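Local coordinates for protein globin (PDB 2W31) that serves as the heme-binding globin domain of a globin-coupled sensor, holding a bis-histidyl, six-coordinate heme b, and probably binds oxygen, at residues A[83-94]-A[142-152]. Numbering follows the deposited sequence.
Sequences IHNLQKIGHAHV and NLDIMSASYRE. With HEM (protoporphyrin IX containing Fe), chain C.
Leu86 and Ile145 meet nearly at right angles, with Ile145 CG2 3.5 Å from Leu86 CB. That branch is anti to the backbone N of Ile145, which places it against Leu86 CB. The side chain of Met146 is a knob in the hole formed by Leu86, Ile89, Gly90 and His93. Its bend at chi3 (71°) brings CE to 3.8 Å from Ile89 CG2, while SD lies 3.7 Å from HEM CMB. Gly90 permits the close crossing, since a CB there would clash with Ser149 OG.

Val94 CG2 makes a CH-pi contact over the centre of the Tyr150 ring, 3.6 Å from its centroid. Ser149 CB covers one face of the His91 ring in the same way.

The single direct hydrogen bond runs from Ser149 OG to Gln87 O (3.3 Å), in the carbonyl plane on a lone pair; a water also links Ile145 O and, weakly, Gln87 NE2. His93 NE2 binds the heme iron at 1.9 Å opposite His66, and His93 ND1 donates to Ile89 O, which helps fix the ring's rotation. Tyr150 OH bonds to Leu98 O and touches His93 CB. A serine in place of Tyr150 would probably leave Leu98 O without this partner and Val94 CG2 without its aromatic face.

In this globin fold segments 83-94 and 142-151 cross at -52°, joining helix 80-96, which carries proximal His93, to C-terminal helix 125-151. Helix 100-121 packs against helix 125-151, touching Asn142, Met146 and Tyr150, and Leu143 meets Leu143 of the second subunit.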
ATOM      1  N   ILE A  83      -8.568  -1.249 -15.967  1.00 19.95           N
ATOM      2  CA  ILE A  83      -9.139  -0.347 -14.954  0.50 20.79           C
ATOM      3  C   ILE A  83     -10.648  -0.551 -14.780  1.00 21.78           C
ATOM      4  O   ILE A  83     -11.173  -0.499 -13.660  1.00 21.02           O
ATOM      5  CB  ILE A  83      -8.794   1.149 -15.209  0.50 20.68           C
ATOM      6  CG1 ILE A  83      -9.696   2.067 -14.364  0.50 20.55           C
ATOM      7  CG2 ILE A  83      -8.925   1.486 -16.671  0.50 21.68           C
ATOM      8  CD1 ILE A  83      -9.222   3.476 -14.276  0.50 22.17           C
ATOM      9  N   HIS A  84     -11.349  -0.783 -15.881  1.00 23.10           N
ATOM     10  CA  HIS A  84     -12.785  -0.959 -15.801  1.00 24.95           C
ATOM     11  C   HIS A  84     -13.101  -2.186 -14.985  1.00 23.98           C
ATOM     12  O   HIS A  84     -14.009  -2.182 -14.154  1.00 23.94           O
ATOM     13  CB  HIS A  84     -13.362  -1.077 -17.206  1.00 25.73           C
ATOM     14  CG  HIS A  84     -13.183   0.166 -18.022  1.00 31.86           C
ATOM     15  ND1 HIS A  84     -12.886   1.391 -17.457  1.00 35.53           N
ATOM     16  CD2 HIS A  84     -13.264   0.379 -19.359  1.00 34.94           C
ATOM     17  CE1 HIS A  84     -12.773   2.299 -18.410  1.00 36.27           C
ATOM     18  NE2 HIS A  84     -13.006   1.714 -19.572  1.00 36.68           N
ATOM     19  N   ASN A  85     -12.329  -3.242 -15.208  1.00 23.35           N
ATOM     20  CA  ASN A  85     -12.494  -4.467 -14.461  1.00 24.22           C
ATOM     21  C   ASN A  85     -12.226  -4.289 -12.957  1.00 22.61           C
ATOM     22  O   ASN A  85     -12.951  -4.857 -12.124  1.00 22.90           O
ATOM     23  CB  ASN A  85     -11.607  -5.564 -15.038  1.00 25.35           C
ATOM     24  CG  ASN A  85     -11.971  -6.900 -14.503  1.00 29.72           C
ATOM     25  OD1 ASN A  85     -13.107  -7.353 -14.670  1.00 35.50           O
ATOM     26  ND2 ASN A  85     -11.046  -7.527 -13.807  1.00 32.52           N
ATOM     27  N   LEU A  86     -11.216  -3.490 -12.608  1.00 21.09           N
ATOM     28  CA  LEU A  86     -10.947  -3.182 -11.197  1.00 20.65           C
ATOM     29  C   LEU A  86     -12.078  -2.410 -10.524  1.00 20.44           C
ATOM     30  O   LEU A  86     -12.392  -2.643  -9.345  1.00 18.31           O
ATOM     31  CB  LEU A  86      -9.639  -2.412 -11.060  1.00 20.80           C
ATOM     32  CG  LEU A  86      -8.353  -3.247 -11.067  1.00 22.26           C
ATOM     33  CD1 LEU A  86      -7.176  -2.337 -11.209  1.00 20.86           C
ATOM     34  CD2 LEU A  86      -8.271  -4.033  -9.785  1.00 25.61           C
ATOM     35  N   GLN A  87     -12.694  -1.506 -11.280  1.00 20.88           N
ATOM     36  CA  GLN A  87     -13.835  -0.740 -10.772  1.00 21.45           C
ATOM     37  C   GLN A  87     -14.955  -1.726 -10.452  1.00 21.67           C
ATOM     38  O   GLN A  87     -15.623  -1.609  -9.420  1.00 20.37           O
ATOM     39  CB  GLN A  87     -14.286   0.315 -11.795  1.00 22.31           C
ATOM     40  CG  GLN A  87     -13.218   1.357 -12.080  1.00 23.15           C
ATOM     41  CD  GLN A  87     -13.582   2.420 -13.100  1.00 28.16           C
ATOM     42  OE1 GLN A  87     -13.987   2.128 -14.225  1.00 29.03           O
ATOM     43  NE2 GLN A  87     -13.392   3.677 -12.716  1.00 32.20           N
ATOM     44  N   LYS A  88     -15.131  -2.726 -11.320  1.00 22.39           N
ATOM     45  CA  LYS A  88     -16.151  -3.762 -11.118  1.00 23.60           C
ATOM     46  C   LYS A  88     -15.877  -4.575  -9.869  1.00 23.45           C
ATOM     47  O   LYS A  88     -16.784  -4.853  -9.058  1.00 22.38           O
ATOM     48  CB  LYS A  88     -16.189  -4.693 -12.340  1.00 24.56           C
ATOM     49  CG  LYS A  88     -17.106  -5.903 -12.234  1.00 28.37           C
ATOM     50  CD  LYS A  88     -17.152  -6.692 -13.551  1.00 31.11           C
ATOM     51  CE  LYS A  88     -17.882  -8.008 -13.346  1.00 34.55           C
ATOM     52  NZ  LYS A  88     -17.126  -9.125 -13.996  1.00 39.26           N
ATOM     53  N   ILE A  89     -14.608  -4.946  -9.693  1.00 23.82           N
ATOM     54  CA  ILE A  89     -14.173  -5.727  -8.534  0.50 23.84           C
ATOM     55  C   ILE A  89     -14.473  -4.920  -7.268  1.00 23.46           C
ATOM     56  O   ILE A  89     -15.014  -5.427  -6.304  1.00 24.38           O
ATOM     57  CB  ILE A  89     -12.662  -6.122  -8.631  0.50 23.34           C
ATOM     58  CG1 ILE A  89     -12.433  -7.076  -9.818  0.50 24.49           C
ATOM     59  CG2 ILE A  89     -12.205  -6.797  -7.348  0.50 23.42           C
ATOM     60  CD1 ILE A  89     -10.977  -7.135 -10.332  0.50 23.90           C
ATOM     61  N   GLY A  90     -14.123  -3.631  -7.292  1.00 23.16           N
ATOM     62  CA  GLY A  90     -14.373  -2.769  -6.145  1.00 22.45           C
ATOM     63  C   GLY A  90     -15.846  -2.768  -5.765  1.00 22.18           C
ATOM     64  O   GLY A  90     -16.208  -3.002  -4.604  1.00 21.59           O
ATOM     65  N   HIS A  91     -16.703  -2.572  -6.762  1.00 21.84           N
ATOM     66  CA  HIS A  91     -18.153  -2.515  -6.523  1.00 22.06           C
ATOM     67  C   HIS A  91     -18.777  -3.814  -6.023  1.00 22.16           C
ATOM     68  O   HIS A  91     -19.762  -3.776  -5.290  1.00 22.85           O
ATOM     69  CB  HIS A  91     -18.888  -1.975  -7.745  1.00 22.17           C
ATOM     70  CG  HIS A  91     -18.731  -0.497  -7.895  1.00 25.19           C
ATOM     71  ND1 HIS A  91     -19.147   0.381  -6.916  1.00 30.15           N
ATOM     72  CD2 HIS A  91     -18.194   0.261  -8.879  1.00 28.98           C
ATOM     73  CE1 HIS A  91     -18.870   1.617  -7.291  1.00 28.65           C
ATOM     74  NE2 HIS A  91     -18.294   1.573  -8.477  1.00 29.24           N
ATOM     75  N   ALA A  92     -18.197  -4.956  -6.399  1.00 22.68           N
ATOM     76  CA  ALA A  92     -18.662  -6.262  -5.913  1.00 22.52           C
ATOM     77  C   ALA A  92     -18.551  -6.323  -4.387  1.00 21.37           C
ATOM     78  O   ALA A  92     -19.449  -6.840  -3.712  1.00 23.10           O
ATOM     79  CB  ALA A  92     -17.852  -7.376  -6.547  1.00 22.85           C
ATOM     80  N   HIS A  93     -17.460  -5.760  -3.844  1.00 20.02           N
ATOM     81  CA  HIS A  93     -17.250  -5.772  -2.408  0.50 19.52           C
ATOM     82  C   HIS A  93     -18.181  -4.773  -1.686  1.00 20.33           C
ATOM     83  O   HIS A  93     -18.667  -5.074  -0.597  1.00 20.41           O
ATOM     84  CB  HIS A  93     -15.739  -5.594  -2.058  0.50 18.29           C
ATOM     85  CG  HIS A  93     -14.857  -6.703  -2.579  0.50 16.11           C
ATOM     86  ND1 HIS A  93     -14.322  -6.677  -3.848  0.50 14.45           N
ATOM     87  CD2 HIS A  93     -14.415  -7.858  -2.009  0.50 11.50           C
ATOM     88  CE1 HIS A  93     -13.609  -7.771  -4.054  0.50 13.56           C
ATOM     89  NE2 HIS A  93     -13.627  -8.505  -2.951  0.50  9.04           N
ATOM     90  N   VAL A  94     -18.408  -3.620  -2.300  1.00 21.36           N
ATOM     91  CA  VAL A  94     -19.350  -2.655  -1.774  1.00 22.79           C
ATOM     92  C   VAL A  94     -20.729  -3.326  -1.684  1.00 24.21           C
ATOM     93  O   VAL A  94     -21.384  -3.304  -0.634  1.00 24.31           O
ATOM     94  CB  VAL A  94     -19.427  -1.390  -2.691  1.00 22.08           C
ATOM     95  CG1 VAL A  94     -20.334  -0.305  -2.083  1.00 24.33           C
ATOM     96  CG2 VAL A  94     -18.018  -0.792  -2.954  1.00 22.79           C
ATOM     97  N   ASN A 142      -4.010  -1.126  -7.918  1.00 10.66           N
ATOM     98  CA  ASN A 142      -5.199  -1.942  -7.626  1.00 11.30           C
ATOM     99  C   ASN A 142      -5.974  -1.417  -6.414  1.00 10.71           C
ATOM    100  O   ASN A 142      -7.193  -1.248  -6.444  1.00 12.75           O
ATOM    101  CB  ASN A 142      -4.807  -3.416  -7.454  1.00 11.49           C
ATOM    102  CG  ASN A 142      -4.724  -4.163  -8.788  1.00 11.18           C
ATOM    103  OD1 ASN A 142      -5.549  -5.065  -9.041  1.00 14.90           O
ATOM    104  ND2 ASN A 142      -3.781  -3.790  -9.637  1.00 12.62           N
ATOM    105  N   LEU A 143      -5.246  -1.160  -5.327  1.00 10.53           N
ATOM    106  CA  LEU A 143      -5.873  -0.678  -4.103  1.00 10.27           C
ATOM    107  C   LEU A 143      -6.510   0.711  -4.310  1.00 10.27           C
ATOM    108  O   LEU A 143      -7.606   1.004  -3.790  1.00 12.49           O
ATOM    109  CB  LEU A 143      -4.789  -0.607  -2.998  1.00 10.89           C
ATOM    110  CG  LEU A 143      -5.268  -0.105  -1.627  1.00 11.74           C
ATOM    111  CD1 LEU A 143      -6.392  -0.966  -1.045  1.00 13.56           C
ATOM    112  CD2 LEU A 143      -4.071  -0.064  -0.664  1.00 12.89           C
ATOM    113  N   ASP A 144      -5.858   1.550  -5.104  1.00 10.74           N
ATOM    114  CA  ASP A 144      -6.331   2.920  -5.389  1.00 11.15           C
ATOM    115  C   ASP A 144      -7.697   2.828  -6.097  1.00 11.89           C
ATOM    116  O   ASP A 144      -8.704   3.426  -5.660  1.00 12.29           O
ATOM    117  CB  ASP A 144      -5.262   3.590  -6.264  1.00 12.10           C
ATOM    118  CG  ASP A 144      -5.555   5.068  -6.636  1.00 10.82           C
ATOM    119  OD1 ASP A 144      -6.714   5.587  -6.450  1.00 14.09           O
ATOM    120  OD2 ASP A 144      -4.596   5.716  -7.146  1.00 12.67           O
ATOM    121  N   ILE A 145      -7.767   2.050  -7.171  1.00 12.43           N
ATOM    122  CA  ILE A 145      -8.998   1.984  -7.977  0.50 13.18           C
ATOM    123  C   ILE A 145     -10.139   1.323  -7.181  1.00 13.71           C
ATOM    124  O   ILE A 145     -11.295   1.785  -7.213  1.00 15.06           O
ATOM    125  CB  ILE A 145      -8.737   1.243  -9.309  0.50 13.63           C
ATOM    126  CG1 ILE A 145      -7.848   2.076 -10.234  0.50 14.75           C
ATOM    127  CG2 ILE A 145     -10.083   0.911  -9.997  0.50 13.80           C
ATOM    128  CD1 ILE A 145      -7.024   1.266 -11.233  0.50 16.76           C
ATOM    129  N   MET A 146      -9.815   0.271  -6.440  1.00 13.46           N
ATOM    130  CA  MET A 146     -10.813  -0.394  -5.591  1.00 14.72           C
ATOM    131  C   MET A 146     -11.340   0.550  -4.508  1.00 15.31           C
ATOM    132  O   MET A 146     -12.566   0.561  -4.213  1.00 16.41           O
ATOM    133  CB  MET A 146     -10.251  -1.677  -4.968  1.00 15.46           C
ATOM    134  CG  MET A 146     -10.049  -2.819  -5.968  1.00 16.45           C
ATOM    135  SD  MET A 146      -9.520  -4.345  -5.197  1.00 21.69           S
ATOM    136  CE  MET A 146     -10.975  -4.903  -4.297  1.00 21.87           C
ATOM    137  N   SER A 147     -10.428   1.345  -3.926  1.00 14.56           N
ATOM    138  CA  SER A 147     -10.800   2.287  -2.850  1.00 14.57           C
ATOM    139  C   SER A 147     -11.770   3.320  -3.400  1.00 15.18           C
ATOM    140  O   SER A 147     -12.776   3.678  -2.732  1.00 16.77           O
ATOM    141  CB  SER A 147      -9.574   2.986  -2.257  1.00 15.63           C
ATOM    142  OG  SER A 147      -8.794   2.060  -1.576  1.00 16.24           O
ATOM    143  N   ALA A 148     -11.499   3.790  -4.614  1.00 16.24           N
ATOM    144  CA  ALA A 148     -12.357   4.762  -5.268  1.00 17.42           C
ATOM    145  C   ALA A 148     -13.782   4.244  -5.536  1.00 18.34           C
ATOM    146  O   ALA A 148     -14.723   5.046  -5.540  1.00 18.98           O
ATOM    147  CB  ALA A 148     -11.720   5.260  -6.518  1.00 18.50           C
ATOM    148  N   SER A 149     -13.964   2.923  -5.659  1.00 20.95           N
ATOM    149  CA  SER A 149     -15.325   2.352  -5.822  1.00 21.91           C
ATOM    150  C   SER A 149     -16.223   2.576  -4.628  1.00 22.14           C
ATOM    151  O   SER A 149     -17.446   2.680  -4.782  1.00 22.63           O
ATOM    152  CB  SER A 149     -15.277   0.855  -6.099  1.00 22.62           C
ATOM    153  OG  SER A 149     -14.548   0.600  -7.265  1.00 27.28           O
ATOM    154  N   TYR A 150     -15.651   2.666  -3.431  1.00 21.36           N
ATOM    155  CA  TYR A 150     -16.422   2.956  -2.231  1.00 21.29           C
ATOM    156  C   TYR A 150     -16.877   4.420  -2.149  1.00 22.22           C
ATOM    157  O   TYR A 150     -17.814   4.740  -1.412  1.00 24.39           O
ATOM    158  CB  TYR A 150     -15.630   2.592  -0.972  1.00 20.84           C
ATOM    159  CG  TYR A 150     -15.606   1.128  -0.701  1.00 19.72           C
ATOM    160  CD1 TYR A 150     -16.454   0.567   0.277  1.00 18.93           C
ATOM    161  CD2 TYR A 150     -14.724   0.297  -1.386  1.00 20.80           C
ATOM    162  CE1 TYR A 150     -16.438  -0.801   0.552  1.00 18.65           C
ATOM    163  CE2 TYR A 150     -14.690  -1.062  -1.122  1.00 20.90           C
ATOM    164  CZ  TYR A 150     -15.549  -1.609  -0.162  1.00 19.63           C
ATOM    165  OH  TYR A 150     -15.492  -2.945   0.099  1.00 19.58           O
ATOM    166  N   ARG A 151     -16.221   5.285  -2.912  1.00 22.23           N
ATOM    167  CA  ARG A 151     -16.530   6.723  -2.930  1.00 23.35           C
ATOM    168  C   ARG A 151     -17.398   7.144  -4.123  1.00 25.59           C
ATOM    169  O   ARG A 151     -18.037   8.200  -4.072  1.00 26.40           O
ATOM    170  CB  ARG A 151     -15.231   7.554  -2.995  1.00 22.72           C
ATOM    171  CG  ARG A 151     -14.306   7.372  -1.808  1.00 20.01           C
ATOM    172  CD  ARG A 151     -13.141   8.352  -1.865  1.00 20.26           C
ATOM    173  NE  ARG A 151     -12.283   8.211  -3.039  1.00 18.66           N
ATOM    174  CZ  ARG A 151     -11.152   7.496  -3.075  1.00 17.83           C
ATOM    175  NH1 ARG A 151     -10.720   6.841  -2.008  1.00 19.05           N
ATOM    176  NH2 ARG A 151     -10.434   7.497  -4.174  1.00 21.14           N
ATOM    177  N   GLU A 152     -17.403   6.335  -5.184  1.00 28.17           N
ATOM    178  CA  GLU A 152     -17.844   6.792  -6.511  1.00 30.81           C
ATOM    179  C   GLU A 152     -18.877   5.843  -7.099  1.00 32.49           C
ATOM    180  O   GLU A 152     -18.624   4.652  -7.255  1.00 34.02           O
ATOM    181  CB  GLU A 152     -16.642   6.965  -7.483  1.00 31.72           C
ATOM    182  CG  GLU A 152     -15.512   7.920  -6.990  1.00 33.72           C
ATOM    183  CD  GLU A 152     -14.342   8.077  -7.980  1.00 36.68           C
ATOM    184  OE1 GLU A 152     -13.299   8.682  -7.596  1.00 36.54           O
ATOM    185  OE2 GLU A 152     -14.455   7.601  -9.141  1.00 39.26           O
TER
HETATM  186  CHA HEM C 200     -15.243 -11.019  -5.083  1.00 21.10           C
HETATM  187  CHB HEM C 200     -10.682  -9.539  -5.563  1.00 17.49           C
HETATM  188  CHC HEM C 200     -10.572  -8.688  -0.793  1.00 13.81           C
HETATM  189  CHD HEM C 200     -14.564 -11.360  -0.277  1.00 18.76           C
HETATM  190  C1A HEM C 200     -14.028 -10.682  -5.641  1.00 19.92           C
HETATM  191  C2A HEM C 200     -13.697 -10.719  -7.055  1.00 20.33           C
HETATM  192  C3A HEM C 200     -12.423 -10.332  -7.193  1.00 19.26           C
HETATM  193  C4A HEM C 200     -11.934 -10.022  -5.853  1.00 18.52           C
HETATM  194  CMA HEM C 200     -11.588 -10.199  -8.482  1.00 20.25           C
HETATM  195  CAA HEM C 200     -14.681 -11.128  -8.198  1.00 21.00           C
HETATM  196  CBA HEM C 200     -15.564  -9.887  -8.376  0.50 21.92           C
HETATM  197  CGA HEM C 200     -16.347  -9.845  -9.674  0.50 25.18           C
HETATM  198  O1A HEM C 200     -15.742  -9.667 -10.768  0.50 24.60           O
HETATM  199  O2A HEM C 200     -17.601  -9.974  -9.598  0.50 24.10           O
HETATM  200  C1B HEM C 200     -10.306  -9.042  -4.326  1.00 15.91           C
HETATM  201  C2B HEM C 200      -9.116  -8.259  -4.029  1.00 14.53           C
HETATM  202  C3B HEM C 200      -9.081  -8.017  -2.714  1.00 13.37           C
HETATM  203  C4B HEM C 200     -10.229  -8.687  -2.120  1.00 14.12           C
HETATM  204  CMB HEM C 200      -8.136  -7.805  -5.133  1.00 15.71           C
HETATM  205  CAB HEM C 200      -8.034  -7.255  -1.904  1.00 13.24           C
HETATM  206  CBB HEM C 200      -6.716  -7.385  -2.150  1.00 13.25           C
HETATM  207  C1C HEM C 200     -11.596  -9.404  -0.225  1.00 15.08           C
HETATM  208  C2C HEM C 200     -11.806  -9.630   1.185  1.00 15.44           C
HETATM  209  C3C HEM C 200     -12.888 -10.401   1.326  1.00 15.94           C
HETATM  210  C4C HEM C 200     -13.416 -10.664   0.003  1.00 16.66           C
HETATM  211  CMC HEM C 200     -10.931  -9.100   2.320  1.00 15.43           C
HETATM  212  CAC HEM C 200     -13.484 -10.886   2.663  1.00 18.70           C
HETATM  213  CBC HEM C 200     -13.745 -12.159   2.942  1.00 19.25           C
HETATM  214  C1D HEM C 200     -15.177 -11.396  -1.503  1.00 19.61           C
HETATM  215  C2D HEM C 200     -16.557 -11.842  -1.743  1.00 21.77           C
HETATM  216  C3D HEM C 200     -16.782 -11.734  -3.237  1.00 22.57           C
HETATM  217  C4D HEM C 200     -15.509 -11.256  -3.767  1.00 21.17           C
HETATM  218  CMD HEM C 200     -17.561 -12.289  -0.687  1.00 21.69           C
HETATM  219  CAD HEM C 200     -18.053 -12.097  -4.051  0.50 25.26           C
HETATM  220  CBD HEM C 200     -19.125 -11.028  -3.958  0.50 27.61           C
HETATM  221  CGD HEM C 200     -20.420 -11.624  -4.473  0.50 28.90           C
HETATM  222  O1D HEM C 200     -20.923 -12.630  -3.901  0.50 30.61           O
HETATM  223  O2D HEM C 200     -20.958 -11.082  -5.463  0.50 29.55           O
HETATM  224  NA  HEM C 200     -12.931 -10.263  -4.920  1.00 17.84           N
HETATM  225  NB  HEM C 200     -10.957  -9.278  -3.144  1.00 14.62           N
HETATM  226  NC  HEM C 200     -12.595 -10.054  -0.942  1.00 16.01           N
HETATM  227  ND  HEM C 200     -14.620 -11.067  -2.717  1.00 18.50           N
HETATM  228 FE   HEM C 200     -12.757 -10.173  -2.923  1.00 18.47          FE
HETATM  229  O   HOH W   1     -12.315   3.624  -9.469  0.50 26.81           O